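Local coordinates for protein beta-methylmalyl-CoA dehydratase (Chloroflexus aurantiacus, PDB 4E3E) that catalyses the reversible dehydration of (2R,3S)-beta-methylmalyl-CoA to mesaconyl-CoA in the glyoxylate assimilation cycle, at residues 63-68 with 93-98; 130-133 with 137-140; 176-181 with 268-273. All coordinates share one frame; numbering follows the deposited sequence.

The three contacts lie along one antiparallel sheet whose two similar halves form a double hot-dog fold. Contacts 1, 2 and 3 follow one another along the chain, each closing before the next opens. Contact 1 sets the start of helix 65-80 against the end of strand 84-95. Contact 2, about 9 Å away between centres, is the turn end of the hairpin of strands 122-132 and 138-149. Contact 3, its centre about 11 Å from that of contact 1, joins loop 176-181 to strand 270-278. Contact 1 lies between the other two, beside residues that probably bind substrate, its strand 84-95 paired with 138-149 on one side and 270-278 on the other.

Contact 1 (63-68 with 93-98); sequences IDSLLV and GRFGAV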
loop_
_atom_site.group_PDB
_atom_site.type_symbol
_atom_site.label_atom_id
_atom_site.label_comp_id
_atom_site.label_asym_id
_atom_site.label_seq_id
_atom_site.Cartn_x
_atom_site.Cartn_y
_atom_site.Cartn_z
ATOM N N ILE A 63 -0.185 7.309 16.273
ATOM C CA ILE A 63 0.442 6.211 15.550
ATOM C C ILE A 63 0.397 4.930 16.412
ATOM O O ILE A 63 0.670 4.977 17.605
ATOM C CB ILE A 63 1.924 6.575 15.194
ATOM C CG1 ILE A 63 2.023 7.889 14.402
ATOM C CG2 ILE A 63 2.609 5.451 14.418
ATOM C CD1 ILE A 63 1.151 7.951 13.155
ATOM N N ASP A 64 0.065 3.785 15.810
ATOM C CA ASP A 64 0.105 2.519 16.496
ATOM C C ASP A 64 1.489 2.305 17.145
ATOM O O ASP A 64 2.527 2.460 16.482
ATOM C CB ASP A 64 -0.143 1.384 15.483
ATOM C CG ASP A 64 -0.429 0.043 16.155
ATOM O OD1 ASP A 64 -1.550 -0.483 15.968
ATOM O OD2 ASP A 64 0.466 -0.493 16.863
ATOM N N SER A 65 1.497 1.909 18.419
ATOM C CA SER A 65 2.737 1.654 19.163
ATOM C C SER A 65 3.653 0.688 18.427
ATOM O O SER A 65 4.875 0.850 18.446
ATOM C CB SER A 65 2.439 1.083 20.556
ATOM O OG SER A 65 2.104 2.118 21.455
ATOM N N LEU A 66 3.077 -0.326 17.790
ATOM C CA LEU A 66 3.914 -1.277 17.060
ATOM C C LEU A 66 4.470 -0.718 15.746
ATOM O O LEU A 66 5.569 -1.107 15.322
ATOM C CB LEU A 66 3.171 -2.584 16.816
ATOM C CG LEU A 66 2.856 -3.372 18.065
ATOM C CD1 LEU A 66 2.202 -4.668 17.610
ATOM C CD2 LEU A 66 4.133 -3.668 18.851
ATOM N N LEU A 67 3.722 0.179 15.098
ATOM C CA LEU A 67 4.263 0.907 13.940
ATOM C C LEU A 67 5.484 1.743 14.377
ATOM O O LEU A 67 6.533 1.711 13.709
ATOM C CB LEU A 67 3.196 1.771 13.248
ATOM C CG LEU A 67 3.607 2.631 12.035
ATOM C CD1 LEU A 67 4.353 1.818 10.964
ATOM C CD2 LEU A 67 2.373 3.331 11.444
ATOM N N VAL A 68 5.345 2.466 15.496
ATOM C CA VAL A 68 6.480 3.147 16.128
ATOM C C VAL A 68 7.643 2.169 16.386
ATOM O O VAL A 68 8.805 2.447 16.035
ATOM C CB VAL A 68 6.088 3.833 17.456
ATOM C CG1 VAL A 68 7.332 4.363 18.181
ATOM C CG2 VAL A 68 5.100 4.978 17.211
ATOM N N GLY A 93 11.240 -2.624 27.098
ATOM C CA GLY A 93 10.682 -1.821 26.010
ATOM C C GLY A 93 9.629 -0.878 26.541
ATOM O O GLY A 93 8.481 -1.282 26.712
ATOM N N ARG A 94 10.019 0.369 26.816
ATOM C CA ARG A 94 9.125 1.362 27.422
ATOM C C ARG A 94 8.687 2.392 26.372
ATOM O O ARG A 94 9.539 3.076 25.795
ATOM C CB ARG A 94 9.844 2.080 28.574
ATOM C CG ARG A 94 8.999 3.137 29.287
ATOM C CD ARG A 94 9.833 3.919 30.285
ATOM N NE ARG A 94 10.884 4.688 29.621
ATOM C CZ ARG A 94 10.732 5.924 29.153
ATOM N NH1 ARG A 94 9.564 6.547 29.272
ATOM N NH2 ARG A 94 11.755 6.540 28.571
ATOM N N PHE A 95 7.376 2.494 26.121
ATOM C CA PHE A 95 6.850 3.551 25.242
ATOM C C PHE A 95 6.783 4.858 26.019
ATOM O O PHE A 95 6.405 4.861 27.180
ATOM C CB PHE A 95 5.497 3.144 24.621
ATOM C CG PHE A 95 5.642 2.055 23.571
ATOM C CD1 PHE A 95 5.898 2.381 22.232
ATOM C CD2 PHE A 95 5.583 0.712 23.927
ATOM C CE1 PHE A 95 6.077 1.375 21.272
ATOM C CE2 PHE A 95 5.746 -0.293 22.971
ATOM C CZ PHE A 95 6.002 0.035 21.644
ATOM N N GLY A 96 7.200 5.956 25.396
ATOM C CA GLY A 96 7.332 7.240 26.087
ATOM C C GLY A 96 6.282 8.209 25.564
ATOM O O GLY A 96 5.092 7.947 25.674
ATOM N N ALA A 97 6.709 9.324 24.978
ATOM C CA ALA A 97 5.761 10.283 24.409
ATOM C C ALA A 97 4.958 9.672 23.259
ATOM O O ALA A 97 5.465 8.842 22.483
ATOM C CB ALA A 97 6.476 11.550 23.954
ATOM N N VAL A 98 3.692 10.066 23.180
ATOM C CA VAL A 98 2.816 9.694 22.063
ATOM C C VAL A 98 3.399 10.208 20.740
ATOM O O VAL A 98 3.964 11.314 20.673
ATOM C CB VAL A 98 1.401 10.285 22.271
ATOM C CG1 VAL A 98 0.474 9.957 21.114
ATOM C CG2 VAL A 98 0.812 9.763 23.562
#
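Phe95 holds CG anti to its own carbonyl carbon (chi1 -71°), which sends the ring from the end of strand 84-95 to the first turn of helix 65-80, where Ser65 meets it with OG likewise anti to the carbonyl carbon, beside the backbone N (chi1 -81°). This is a helix-on-sheet contact of the hot-dog fold, in which the long central helix packs against the curved antiparallel sheet. Ser65 CB sits over one face of the ring as a CH-pi contact, 4.0 Å from the Phe95 centroid and 21° off the ring normal, displaced toward the rim at CE1 and CZ. The Ser65 backbone adds a close approach on the same rim, its O lying 3.1 Å from Phe95 CE1. Val68, one turn along the helix, arrives near the ring plane and touches more loosely, CG1 to Phe95 CE1 being 4.5 Å. The ring is thus met by one residue over a face and by another at an edge, with no hydrogen bond crossing between the segments. Ser65 OG, over the same face as CB, gives its hydrogen to the backbone O of Ile271 on strand 270-278, a bond that fixes the rotation of the hydroxyl and leaves CB against the ring. Ile271 and Ile274 of that strand also touch Phe95. Ser65 itself is among the residues that, by similarity, bind substrate, and residues 96-98, which follow Phe95, are too. Asp64 is the N-cap of helix 65-80, and the helix begins with the bond from Val68 N to Asp64 O, 3.0 Å. The capping carboxylate uses the anti lone pair of Asp64 OD2 to accept from Leu66 N at 2.8 Å.

Contact 2 (130-133 with 137-140); sequences VGVN and EVVL
Gly131 and the pair Val139 and Leu140 form a classic beta bulge in the hairpin of strands 122-132 and 138-149, part of the antiparallel sheet of the hot-dog fold. The tight part of the contact is the buried backbone here. Gly131 N donates to Leu140 O at 2.8 Å in a nearly straight bond. Gly131 O takes two donors: a firm bond from Val139 N, 2.9 Å, and a weak one from Leu140 N. The extra residue shifts the register by one, so that the next bridge is the non-hydrogen-bonded pair Val132 and Val138. At this corner of the chain Val139 CG2 lies 3.5 Å from Gly131 O, while its CG1 packs on Asn133 CB; outside the hairpin Val68, Val99 and Leu105 touch the same side chain. The sheet face that carries Val132 and Val138, away from that of Leu140, is looser and partly exposed. There Val138 CG2 is met by Val132 CG1 at 4.0 Å and equally far by Val130 CG1. Toward the turn the contact reaches solvent at Glu137, yet polar bonds keep it closed. Asn133 N donates to Glu137 O, 2.8 Å, and Asn133, with CG between backbone N and carbonyl carbon (chi1 62°), folds its amide back over the start of the returning segment. Its OD1 receives Glu137 N from well above the carbonyl plane and also Trp135 N within the turn. These bonds hold the amide while its other end grips the glutamate, the two flat groups turned 35° apart. Asn133 ND2 bonds Glu137 OE1, which lies in the amide plane and accepts with its anti lone pair, at 2.9 Å and 172°.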
loop_
_atom_site.group_PDB
_atom_site.type_symbol
_atom_site.label_atom_id
_atom_site.label_comp_id
_atom_site.label_asym_id
_atom_site.label_seq_id
_atom_site.Cartn_x
_atom_site.Cartn_y
_atom_site.Cartn_z
ATOM N N VAL A 130 17.212 3.713 21.384
ATOM C CA VAL A 130 16.378 4.815 21.862
ATOM C C VAL A 130 15.869 5.612 20.657
ATOM O O VAL A 130 16.665 6.072 19.820
ATOM C CB VAL A 130 17.186 5.717 22.811
ATOM C CG1 VAL A 130 16.369 6.937 23.268
ATOM C CG2 VAL A 130 17.686 4.910 24.017
ATOM N N GLY A 131 14.545 5.747 20.551
ATOM C CA GLY A 131 13.933 6.536 19.481
ATOM C C GLY A 131 13.412 7.811 20.093
ATOM O O GLY A 131 12.753 7.749 21.120
ATOM N N VAL A 132 13.725 8.957 19.482
ATOM C CA VAL A 132 13.254 10.252 19.959
ATOM C C VAL A 132 12.456 10.940 18.859
ATOM O O VAL A 132 12.631 10.640 17.678
ATOM C CB VAL A 132 14.405 11.197 20.449
ATOM C CG1 VAL A 132 15.123 10.601 21.658
ATOM C CG2 VAL A 132 15.409 11.513 19.345
ATOM N N ASN A 133 11.588 11.873 19.227
ATOM C CA ASN A 133 10.888 12.619 18.195
ATOM C C ASN A 133 11.668 13.905 17.882
ATOM O O ASN A 133 12.791 14.095 18.376
ATOM C CB ASN A 133 9.434 12.894 18.608
ATOM C CG ASN A 133 9.345 13.735 19.862
ATOM O OD1 ASN A 133 10.324 14.368 20.265
ATOM N ND2 ASN A 133 8.180 13.734 20.499
ATOM N N GLU A 137 12.167 14.194 22.568
ATOM C CA GLU A 137 11.482 13.369 23.580
ATOM C C GLU A 137 11.593 11.903 23.179
ATOM O O GLU A 137 11.401 11.570 22.020
ATOM C CB GLU A 137 10.008 13.741 23.679
ATOM C CG GLU A 137 9.753 15.213 24.026
ATOM C CD GLU A 137 8.276 15.598 23.926
ATOM O OE1 GLU A 137 7.631 15.375 22.863
ATOM O OE2 GLU A 137 7.753 16.134 24.922
ATOM N N VAL A 138 11.896 11.039 24.143
ATOM C CA VAL A 138 11.951 9.601 23.913
ATOM C C VAL A 138 10.527 9.095 23.705
ATOM O O VAL A 138 9.646 9.360 24.522
ATOM C CB VAL A 138 12.602 8.904 25.124
ATOM C CG1 VAL A 138 12.534 7.391 24.991
ATOM C CG2 VAL A 138 14.048 9.400 25.315
ATOM N N VAL A 139 10.306 8.393 22.595
ATOM C CA VAL A 139 9.007 7.818 22.278
ATOM C C VAL A 139 9.068 6.318 22.526
ATOM O O VAL A 139 8.036 5.665 22.722
ATOM C CB VAL A 139 8.563 8.136 20.821
ATOM C CG1 VAL A 139 8.503 9.665 20.611
ATOM C CG2 VAL A 139 9.476 7.469 19.806
ATOM N N LEU A 140 10.287 5.787 22.535
ATOM C CA LEU A 140 10.509 4.371 22.772
ATOM C C LEU A 140 11.971 4.119 23.105
ATOM O O LEU A 140 12.874 4.670 22.463
ATOM C CB LEU A 140 10.138 3.572 21.527
ATOM C CG LEU A 140 10.462 2.070 21.505
ATOM C CD1 LEU A 140 9.675 1.330 22.583
ATOM C CD2 LEU A 140 10.189 1.483 20.124
#

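Contact 3 (176-181 with 268-273); sequences VPYTVS and ALSIAA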
loop_
_atom_site.group_PDB
_atom_site.type_symbol
_atom_site.label_atom_id
_atom_site.label_comp_id
_atom_site.label_asym_id
_atom_site.label_seq_id
_atom_site.Cartn_x
_atom_site.Cartn_y
_atom_site.Cartn_z
ATOM N N VAL A 176 0.861 6.828 30.542
ATOM C CA VAL A 176 -0.591 6.672 30.376
ATOM C C VAL A 176 -1.106 7.997 29.810
ATOM O O VAL A 176 -1.575 8.856 30.560
ATOM C CB VAL A 176 -1.299 6.322 31.714
ATOM C CG1 VAL A 176 -2.788 6.075 31.499
ATOM C CG2 VAL A 176 -0.656 5.109 32.369
ATOM N N PRO A 177 -1.009 8.164 28.478
ATOM C CA PRO A 177 -1.106 9.476 27.823
ATOM C C PRO A 177 -2.518 9.946 27.534
ATOM O O PRO A 177 -2.699 11.035 27.005
ATOM C CB PRO A 177 -0.392 9.243 26.497
ATOM C CG PRO A 177 -0.608 7.775 26.201
ATOM C CD PRO A 177 -0.792 7.071 27.508
ATOM N N TYR A 178 -3.507 9.123 27.850
ATOM C CA TYR A 178 -4.895 9.517 27.644
ATOM C C TYR A 178 -5.723 9.237 28.890
ATOM O O TYR A 178 -5.231 8.634 29.847
ATOM C CB TYR A 178 -5.474 8.836 26.403
ATOM C CG TYR A 178 -5.197 7.357 26.308
ATOM C CD1 TYR A 178 -5.998 6.440 26.974
ATOM C CD2 TYR A 178 -4.134 6.869 25.539
ATOM C CE1 TYR A 178 -5.751 5.073 26.884
ATOM C CE2 TYR A 178 -3.878 5.509 25.443
ATOM C CZ TYR A 178 -4.690 4.612 26.118
ATOM O OH TYR A 178 -4.456 3.249 26.024
ATOM N N THR A 179 -6.969 9.697 28.881
ATOM C CA THR A 179 -7.843 9.597 30.039
ATOM C C THR A 179 -9.196 9.083 29.602
ATOM O O THR A 179 -9.701 9.474 28.553
ATOM C CB THR A 179 -8.053 10.975 30.684
ATOM O OG1 THR A 179 -6.777 11.543 30.989
ATOM C CG2 THR A 179 -8.858 10.845 31.971
ATOM N N VAL A 180 -9.795 8.229 30.425
ATOM C CA VAL A 180 -11.082 7.631 30.109
ATOM C C VAL A 180 -12.114 8.052 31.142
ATOM O O VAL A 180 -11.832 8.042 32.336
ATOM C CB VAL A 180 -10.994 6.092 30.119
ATOM C CG1 VAL A 180 -12.351 5.476 29.827
ATOM C CG2 VAL A 180 -9.985 5.614 29.101
ATOM N N SER A 181 -13.306 8.428 30.694
ATOM C CA SER A 181 -14.443 8.452 31.614
ATOM C C SER A 181 -15.581 7.663 31.013
ATOM O O SER A 181 -15.777 7.677 29.793
ATOM C CB SER A 181 -14.874 9.876 31.974
ATOM O OG SER A 181 -15.268 10.598 30.827
ATOM N N ALA A 268 -8.074 -3.374 24.998
ATOM C CA ALA A 268 -6.637 -3.184 25.220
ATOM C C ALA A 268 -6.161 -2.122 24.234
ATOM O O ALA A 268 -5.544 -2.432 23.206
ATOM C CB ALA A 268 -5.868 -4.487 25.041
ATOM N N LEU A 269 -6.443 -0.870 24.565
ATOM C CA LEU A 269 -6.388 0.208 23.579
ATOM C C LEU A 269 -5.018 0.468 22.976
ATOM O O LEU A 269 -4.919 0.860 21.800
ATOM C CB LEU A 269 -6.954 1.493 24.162
ATOM C CG LEU A 269 -8.480 1.471 24.280
ATOM C CD1 LEU A 269 -8.924 2.861 24.674
ATOM C CD2 LEU A 269 -9.184 0.981 22.994
ATOM N N SER A 270 -3.969 0.251 23.770
ATOM C CA SER A 270 -2.607 0.489 23.296
ATOM C C SER A 270 -1.631 -0.337 24.096
ATOM O O SER A 270 -1.924 -0.740 25.232
ATOM C CB SER A 270 -2.237 1.968 23.406
ATOM O OG SER A 270 -2.138 2.360 24.769
ATOM N N ILE A 271 -0.476 -0.584 23.489
ATOM C CA ILE A 271 0.616 -1.281 24.133
ATOM C C ILE A 271 1.521 -0.255 24.784
ATOM O O ILE A 271 1.986 0.687 24.119
ATOM C CB ILE A 271 1.427 -2.129 23.130
ATOM C CG1 ILE A 271 0.547 -3.258 22.572
ATOM C CG2 ILE A 271 2.702 -2.632 23.806
ATOM C CD1 ILE A 271 1.163 -4.023 21.399
ATOM N N ALA A 272 1.748 -0.421 26.086
ATOM C CA ALA A 272 2.545 0.539 26.837
ATOM C C ALA A 272 3.967 0.046 27.105
ATOM O O ALA A 272 4.861 0.849 27.404
ATOM C CB ALA A 272 1.845 0.905 28.132
ATOM N N ALA A 273 4.180 -1.266 27.001
ATOM C CA ALA A 273 5.503 -1.834 27.195
ATOM C C ALA A 273 5.634 -3.174 26.508
ATOM O O ALA A 273 4.650 -3.911 26.374
ATOM C CB ALA A 273 5.804 -2.008 28.683
#
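Tyr178 OH and Ser270 OG share a 2.8 Å hydrogen bond that ties loop 176-181 to strand 270-278 in the second half of the double hot-dog fold. Ser270 OG approaches at the edge of the ring, in its plane, and lies 3.7 Å from Tyr178 CE2. The other close neighbour is Leu269, whose CB comes obliquely to within 3.6 Å of Tyr178 OH, so the phenol end rests against carbon as well as oxygen. With CG between the backbone N and carbonyl carbon (chi1 47°), the tyrosine ring leaves the loop and points its hydroxyl at the strand. A phenylalanine in its place would probably leave Ser270 OG without this partner and the loop tied to the strand by apolar touching alone. One shell out, Leu46 touches both Tyr178 and Ser270, while Ile307 and Leu347 from strands 307-318 and 338-349 also pack on the ring. The loop backbone is held in turn: Arg304 NH2 donates to Tyr178 O, and Val180 N to Asp306 OD2. On the strand side, Ser270 is hydrogen-bonded through its backbone to Leu347. Two residues on, Ala272 and Ala273 both face Thr345, a classic beta bulge in the pairing with strand 338-349. The bond thus lies where the loop and an inner strand of the sheet are each held by other partners, with Ser270 CB 3.7 Å from Tyr178 OH.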